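Local coordinates for protein N5-carboxyaminoimidazole ribonucleotide synthetase (Bacillus anthracis, PDB 3QFF) that catalyses the ATP-dependent carboxylation of aminoimidazole ribonucleotide with bicarbonate to N5-carboxyaminoimidazole ribonucleotide, a step of bacterial purine biosynthesis, at residues His325-Gly328 against Val329-Val333; Leu369-Ala372 against Lys373-His376; Asn85-Tyr88 against Arg89-Gln92. One frame throughout, in Å; residues are numbered along the deposited sequence.

In the fold
All three contacts are local and partly buried, and each lies at or near a helix end. Interactions 1 and 2 sit in the C-terminal part of the chain. Their helices, 323-331 and 365-374, both pack on strands of the eight-stranded antiparallel sheet. They touch where Q332 NE2 probably donates to L375 O. Interaction 3, in the preATP-grasp domain, is about 40 Å from interaction 1 and about 43 Å from interaction 2, centre to centre. It starts a helix, whereas the other two lie toward the C-terminal ends of theirs. Interaction 1 has an exposed Glu-Arg salt bridge whose hydrogen bond is weak, interaction 2 a water between lysine and serine, and interaction 3 an aspartate N-cap beside an apolar pair.

Interaction 1. Residues His325-Gly328 against Val329-Val333; sequences HIEG and VLRQV
G328 lies under the guanidinium of R331. R331 NH2 sits 3.9 Å from G328 CA, which covers one face of the flat group. The arginine chain bends at chi3 (-73°), and this folds its end back along the helix. There it also meets E327. OE2 of E327 is 3.4 Å from R331 NE, a salt bridge whose hydrogen bond is weak. The carboxylate and guanidinium planes stand 80° apart, far from a flat two-pronged pairing. E327 CG lies at the guanidinium edge, in its plane, 3.7 Å from R331 NE. This pair lies on the exposed side of the helix.

V329 is on the buried side. V329 N donates to H325 O at 3.0 Å. V329 CG2, beside the backbone N, comes 3.4 Å from H325 O. The valine side chain packs on L341 of strand 339-343 and on I377. Nearby, I326 CG1 and L330 CD1 touch loosely at 4.3 Å, and L330 also meets P13 of the second subunit. The pattern is that of an amphipathic alpha-helix laid against a beta-sheet, with an i to i+4 Glu-Arg pair on its outer face.

Interaction 2. Residues Leu369-Ala372 against Lys373-His376; sequences LEKA and KSLH
K371 and L375 cross at a slant, one helical turn apart. The lysine CG is anti to the backbone N (chi1 180°), and the chain then bends at chi2 (71°) and runs straight to its end. This lays K371 CE 3.9 Å from L375 CD2. The lysine touches the leucine with the last carbon before its ammonium group. K371 NZ goes on to donate to R335 O, and it also donates to a water at 3.2 Å. That water lies 2.6 Å from S374 OG, and it joins the lysine end to the serine across the surface of the helix.

S374 OG stands between the backbone N and the carbonyl carbon. From there S374 OG points back toward the previous turn and comes 3.0 Å from K371 O. The same carbonyl takes a weak bond from L375 N. L375 CG also presses close to it, 3.2 Å from K371 O. Several groups thus gather round this one oxygen.

Helix 365-374 belongs to the C-terminal part of the enzyme and packs on its large antiparallel sheet. L369 and A372 face strands 223-229 and 316-322, whereas E370 and K373 are on the exposed side. Regular bonds, such as S374 N to E370 O at 2.8 Å, hold the helix here. Toward the C-terminal end the pattern changes. L375 N makes a second weak bond, to A372 O, and H376 N bonds to K373 O at 2.9 Å, so i to i-3 bonds appear. H376 has positive phi (53°) and leaves the helical path. Its ring turns back, with K373 O 3.6 Å above the H376 ring plane and over its centre. H376 ND1 is held by D379.

Interaction 3. Residues Asn85-Tyr88 against Arg89-Gln92; sequences NIDY and RCLQ
D87, at the N-cap, accepts from C90 N and caps the start of helix 88-97. The helix follows strand 78-81 in the preATP-grasp domain, which is related to Rossmann folds. The cap comes with a hydrophobic staple: I86, just before the N-cap, meets L91 inside the first turn.

The staple is the tight, buried part. I86 and L91 cross at about a right angle. I86 CG2 lies 3.6 Å from L91 CG and also touches C90 CB at 3.7 Å. L91 CD1 turns to the backbone and reaches I86 O at 3.4 Å. More apolar groups close in from outside the segments. L107 of helix 105-110 packs on L91, and L66 of helix 66-74 packs on C90. Y88 marks the border of this cluster. Its ring is on the exposed side, and L91 CD1 meets it at the edge, near the ring plane.

The other side is polar and looser. Here the D87 carboxylate does two jobs. D87 CG sits between the backbone N and the carbonyl carbon (chi1 68°), and this swings OD2 over the helix start. D87 OD2 accepts from C90 N at 3.3 Å in a fairly straight bond (159°), met nearly along the C-O axis. The backbone helps too, as L91 N donates to D87 O at 3.0 Å. D87 and R89 lie side by side and point the same way. The aliphatic start of R89 runs close by, with R89 CG 3.3 Å from D87 OD2. The charged ends do not touch, and a water fills the step between them. The water donates to D87 OD1 at 2.6 Å and accepts from R89 NH1 at 3.1 Å.

Interaction 1. Residues His325-Gly328 against Val329-Val333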
loop_
_atom_site.group_PDB
_atom_site.type_symbol
_atom_site.label_atom_id
_atom_site.label_comp_id
_atom_site.label_asym_id
_atom_site.label_seq_id
_atom_site.Cartn_x
_atom_site.Cartn_y
_atom_site.Cartn_z
ATOM N N HIS A 325 -13.570 -20.057 -2.208
ATOM C CA HIS A 325 -14.212 -18.881 -1.594
ATOM C C HIS A 325 -14.398 -17.689 -2.534
ATOM O O HIS A 325 -15.151 -16.778 -2.214
ATOM C CB HIS A 325 -13.438 -18.384 -0.366
ATOM C CG HIS A 325 -13.187 -19.433 0.673
ATOM N ND1 HIS A 325 -11.917 -19.853 1.010
ATOM C CD2 HIS A 325 -14.037 -20.134 1.461
ATOM C CE1 HIS A 325 -11.996 -20.772 1.956
ATOM N NE2 HIS A 325 -13.271 -20.958 2.249
ATOM N N ILE A 326 -13.689 -17.667 -3.657
ATOM C CA ILE A 326 -13.639 -16.459 -4.494
ATOM C C ILE A 326 -15.043 -16.043 -4.992
ATOM O O ILE A 326 -15.390 -14.860 -4.978
ATOM C CB ILE A 326 -12.604 -16.588 -5.653
ATOM C CG1 ILE A 326 -12.480 -15.285 -6.459
ATOM C CG2 ILE A 326 -12.927 -17.760 -6.585
ATOM C CD1 ILE A 326 -11.742 -14.162 -5.711
ATOM N N GLU A 327 -15.859 -17.017 -5.393
ATOM C CA GLU A 327 -17.214 -16.711 -5.843
ATOM C C GLU A 327 -18.043 -16.095 -4.718
ATOM O O GLU A 327 -18.770 -15.128 -4.938
ATOM C CB GLU A 327 -17.897 -17.943 -6.428
ATOM C CG GLU A 327 -18.971 -17.597 -7.448
ATOM C CD GLU A 327 -19.763 -18.803 -7.939
ATOM O OE1 GLU A 327 -19.149 -19.793 -8.419
ATOM O OE2 GLU A 327 -21.015 -18.745 -7.861
ATOM N N GLY A 328 -17.905 -16.630 -3.506
ATOM C CA GLY A 328 -18.588 -16.069 -2.343
ATOM C C GLY A 328 -18.180 -14.632 -2.039
ATOM O O GLY A 328 -19.018 -13.808 -1.666
ATOM N N VAL A 329 -16.890 -14.337 -2.187
ATOM C CA VAL A 329 -16.365 -12.987 -1.956
ATOM C C VAL A 329 -16.971 -11.985 -2.960
ATOM O O VAL A 329 -17.503 -10.935 -2.567
ATOM C CB VAL A 329 -14.808 -12.961 -2.029
ATOM C CG1 VAL A 329 -14.273 -11.512 -2.003
ATOM C CG2 VAL A 329 -14.193 -13.782 -0.876
ATOM N N LEU A 330 -16.912 -12.330 -4.243
ATOM C CA LEU A 330 -17.379 -11.415 -5.306
ATOM C C LEU A 330 -18.868 -11.138 -5.216
ATOM O O LEU A 330 -19.306 -10.022 -5.490
ATOM C CB LEU A 330 -17.013 -11.930 -6.699
ATOM C CG LEU A 330 -15.523 -12.055 -7.056
ATOM C CD1 LEU A 330 -15.392 -12.789 -8.370
ATOM C CD2 LEU A 330 -14.813 -10.704 -7.131
ATOM N N ARG A 331 -19.642 -12.140 -4.812
ATOM C CA ARG A 331 -21.088 -11.976 -4.707
ATOM C C ARG A 331 -21.491 -11.153 -3.481
ATOM O O ARG A 331 -22.542 -10.498 -3.479
ATOM C CB ARG A 331 -21.804 -13.338 -4.752
ATOM C CG ARG A 331 -21.771 -13.959 -6.157
ATOM C CD ARG A 331 -22.574 -15.256 -6.290
ATOM N NE ARG A 331 -21.921 -16.382 -5.623
ATOM C CZ ARG A 331 -22.279 -16.855 -4.432
ATOM N NH1 ARG A 331 -23.295 -16.307 -3.773
ATOM N NH2 ARG A 331 -21.625 -17.878 -3.897
ATOM N N GLN A 332 -20.642 -11.180 -2.456
ATOM C CA GLN A 332 -20.897 -10.497 -1.189
ATOM C C GLN A 332 -20.146 -9.169 -1.095
ATOM O O GLN A 332 -20.062 -8.583 -0.020
ATOM C CB GLN A 332 -20.468 -11.390 -0.015
ATOM C CG GLN A 332 -21.343 -12.625 0.237
ATOM C CD GLN A 332 -22.596 -12.290 0.988
ATOM O OE1 GLN A 332 -23.425 -11.520 0.516
ATOM N NE2 GLN A 332 -22.744 -12.856 2.176
ATOM N N VAL A 333 -19.604 -8.703 -2.218
ATOM C CA VAL A 333 -18.736 -7.518 -2.238
ATOM C C VAL A 333 -19.376 -6.281 -1.591
ATOM O O VAL A 333 -18.701 -5.509 -0.914
ATOM C CB VAL A 333 -18.162 -7.242 -3.663
ATOM C CG1 VAL A 333 -19.128 -6.434 -4.514
ATOM C CG2 VAL A 333 -16.803 -6.554 -3.576
#

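Interaction 2. Residues Leu369-Ala372 against Lys373-His376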
loop_
_atom_site.group_PDB
_atom_site.type_symbol
_atom_site.label_atom_id
_atom_site.label_comp_id
_atom_site.label_asym_id
_atom_site.label_seq_id
_atom_site.Cartn_x
_atom_site.Cartn_y
_atom_site.Cartn_z
ATOM N N LEU A 369 -14.188 -11.124 14.124
ATOM C CA LEU A 369 -14.444 -12.561 13.969
ATOM C C LEU A 369 -15.884 -12.829 13.552
ATOM O O LEU A 369 -16.139 -13.636 12.655
ATOM C CB LEU A 369 -14.088 -13.335 15.242
ATOM C CG LEU A 369 -12.586 -13.535 15.490
ATOM C CD1 LEU A 369 -12.350 -14.171 16.855
ATOM C CD2 LEU A 369 -11.957 -14.366 14.388
ATOM N N GLU A 370 -16.813 -12.121 14.185
ATOM C CA GLU A 370 -18.235 -12.265 13.883
ATOM C C GLU A 370 -18.540 -11.805 12.463
ATOM O O GLU A 370 -19.325 -12.445 11.747
ATOM C CB GLU A 370 -19.064 -11.478 14.894
ATOM C CG GLU A 370 -20.314 -12.202 15.358
ATOM C CD GLU A 370 -21.387 -11.247 15.854
ATOM O OE1 GLU A 370 -21.696 -10.269 15.126
ATOM O OE2 GLU A 370 -21.929 -11.471 16.964
ATOM N N LYS A 371 -17.893 -10.717 12.041
ATOM C CA LYS A 371 -18.068 -10.219 10.681
ATOM C C LYS A 371 -17.759 -11.290 9.624
ATOM O O LYS A 371 -18.546 -11.491 8.702
ATOM C CB LYS A 371 -17.237 -8.953 10.430
ATOM C CG LYS A 371 -17.389 -8.395 9.008
ATOM C CD LYS A 371 -18.771 -7.761 8.766
ATOM C CE LYS A 371 -18.931 -7.440 7.280
ATOM N NZ LYS A 371 -20.292 -6.944 6.927
ATOM N N ALA A 372 -16.624 -11.970 9.764
ATOM C CA ALA A 372 -16.267 -13.070 8.864
ATOM C C ALA A 372 -17.327 -14.182 8.837
ATOM O O ALA A 372 -17.724 -14.635 7.766
ATOM C CB ALA A 372 -14.888 -13.647 9.222
ATOM N N LYS A 373 -17.780 -14.607 10.012
ATOM C CA LYS A 373 -18.838 -15.624 10.111
ATOM C C LYS A 373 -20.108 -15.178 9.388
ATOM O O LYS A 373 -20.660 -15.925 8.566
ATOM C CB LYS A 373 -19.176 -15.910 11.580
ATOM C CG LYS A 373 -18.365 -17.005 12.221
ATOM C CD LYS A 373 -18.873 -17.295 13.639
ATOM C CE LYS A 373 -18.036 -16.602 14.697
ATOM N NZ LYS A 373 -16.737 -17.335 14.890
ATOM N N SER A 374 -20.543 -13.946 9.677
ATOM C CA SER A 374 -21.825 -13.435 9.185
ATOM C C SER A 374 -21.870 -13.334 7.667
ATOM O O SER A 374 -22.947 -13.346 7.071
ATOM C CB SER A 374 -22.198 -12.094 9.851
ATOM O OG SER A 374 -21.465 -11.003 9.314
ATOM N N LEU A 375 -20.699 -13.258 7.044
ATOM C CA LEU A 375 -20.601 -13.188 5.593
ATOM C C LEU A 375 -20.958 -14.507 4.915
ATOM O O LEU A 375 -21.277 -14.529 3.726
ATOM C CB LEU A 375 -19.197 -12.735 5.170
ATOM C CG LEU A 375 -18.806 -11.281 5.490
ATOM C CD1 LEU A 375 -17.335 -11.030 5.202
ATOM C CD2 LEU A 375 -19.663 -10.307 4.692
ATOM N N HIS A 376 -20.881 -15.599 5.681
ATOM C CA HIS A 376 -21.157 -16.959 5.198
ATOM C C HIS A 376 -20.357 -17.351 3.959
ATOM O O HIS A 376 -20.868 -18.010 3.050
ATOM C CB HIS A 376 -22.677 -17.182 5.029
ATOM C CG HIS A 376 -23.419 -17.154 6.328
ATOM N ND1 HIS A 376 -23.281 -18.141 7.281
ATOM C CD2 HIS A 376 -24.269 -16.240 6.852
ATOM C CE1 HIS A 376 -24.016 -17.838 8.335
ATOM N NE2 HIS A 376 -24.626 -16.688 8.100
HETATM O O HOH W 1 -21.965 -9.607 7.151
#

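Interaction 3. Residues Asn85-Tyr88 against Arg89-Gln92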
loop_
_atom_site.group_PDB
_atom_site.type_symbol
_atom_site.label_atom_id
_atom_site.label_comp_id
_atom_site.label_asym_id
_atom_site.label_seq_id
_atom_site.Cartn_x
_atom_site.Cartn_y
_atom_site.Cartn_z
ATOM N N ASN A 85 12.742 -23.400 -2.889
ATOM C CA ASN A 85 13.449 -24.619 -3.261
ATOM C C ASN A 85 14.465 -24.416 -4.396
ATOM O O ASN A 85 14.526 -25.197 -5.335
ATOM C CB ASN A 85 12.462 -25.765 -3.555
ATOM C CG ASN A 85 13.142 -27.135 -3.571
ATOM O OD1 ASN A 85 14.021 -27.419 -2.752
ATOM N ND2 ASN A 85 12.748 -27.983 -4.523
ATOM N N ILE A 86 15.257 -23.352 -4.287
ATOM C CA ILE A 86 16.332 -23.067 -5.233
ATOM C C ILE A 86 17.475 -24.033 -4.909
ATOM O O ILE A 86 17.851 -24.170 -3.747
ATOM C CB ILE A 86 16.824 -21.604 -5.096
ATOM C CG1 ILE A 86 15.661 -20.610 -5.271
ATOM C CG2 ILE A 86 17.962 -21.308 -6.093
ATOM C CD1 ILE A 86 16.025 -19.166 -4.874
ATOM N N ASP A 87 18.011 -24.722 -5.905
ATOM C CA ASP A 87 19.090 -25.668 -5.595
ATOM C C ASP A 87 20.422 -24.961 -5.279
ATOM O O ASP A 87 20.595 -23.767 -5.554
ATOM C CB ASP A 87 19.212 -26.784 -6.648
ATOM C CG ASP A 87 19.682 -26.283 -7.994
ATOM O OD1 ASP A 87 19.238 -26.845 -9.022
ATOM O OD2 ASP A 87 20.496 -25.342 -8.030
ATOM N N TYR A 88 21.341 -25.693 -4.665
ATOM C CA TYR A 88 22.589 -25.099 -4.211
ATOM C C TYR A 88 23.454 -24.452 -5.290
ATOM O O TYR A 88 24.043 -23.421 -5.022
ATOM C CB TYR A 88 23.426 -26.114 -3.438
ATOM C CG TYR A 88 22.853 -26.545 -2.103
ATOM C CD1 TYR A 88 23.083 -27.830 -1.631
ATOM C CD2 TYR A 88 22.092 -25.675 -1.307
ATOM C CE1 TYR A 88 22.589 -28.254 -0.412
ATOM C CE2 TYR A 88 21.585 -26.099 -0.074
ATOM C CZ TYR A 88 21.848 -27.400 0.359
ATOM O OH TYR A 88 21.375 -27.880 1.553
ATOM N N ARG A 89 23.548 -25.036 -6.486
ATOM C CA ARG A 89 24.393 -24.430 -7.530
ATOM C C ARG A 89 23.907 -23.038 -7.958
ATOM O O ARG A 89 24.716 -22.163 -8.261
ATOM C CB ARG A 89 24.605 -25.350 -8.750
ATOM C CG ARG A 89 23.360 -25.703 -9.550
ATOM C CD ARG A 89 23.653 -26.790 -10.553
ATOM N NE ARG A 89 24.480 -26.339 -11.677
ATOM C CZ ARG A 89 24.016 -26.132 -12.908
ATOM N NH1 ARG A 89 22.726 -26.309 -13.176
ATOM N NH2 ARG A 89 24.843 -25.749 -13.875
ATOM N N CYS A 90 22.590 -22.851 -7.966
ATOM C CA CYS A 90 21.980 -21.569 -8.297
ATOM C C CYS A 90 22.110 -20.595 -7.127
ATOM O O CYS A 90 22.437 -19.429 -7.341
ATOM C CB CYS A 90 20.507 -21.755 -8.714
ATOM S SG CYS A 90 20.263 -22.594 -10.342
ATOM N N LEU A 91 21.893 -21.075 -5.895
ATOM C CA LEU A 91 22.061 -20.218 -4.705
ATOM C C LEU A 91 23.494 -19.721 -4.546
ATOM O O LEU A 91 23.701 -18.534 -4.273
ATOM C CB LEU A 91 21.612 -20.919 -3.417
ATOM C CG LEU A 91 20.106 -21.066 -3.171
ATOM C CD1 LEU A 91 19.868 -22.008 -1.987
ATOM C CD2 LEU A 91 19.449 -19.703 -2.927
ATOM N N GLN A 92 24.481 -20.616 -4.732
ATOM C CA GLN A 92 25.879 -20.205 -4.620
ATOM C C GLN A 92 26.222 -19.201 -5.719
ATOM O O GLN A 92 26.918 -18.210 -5.469
ATOM C CB GLN A 92 26.850 -21.396 -4.681
ATOM C CG GLN A 92 28.306 -20.974 -4.453
ATOM C CD GLN A 92 29.265 -22.151 -4.304
ATOM O OE1 GLN A 92 29.609 -22.545 -3.190
ATOM N NE2 GLN A 92 29.701 -22.704 -5.424
HETATM O O HOH W 2 20.266 -26.016 -11.250
#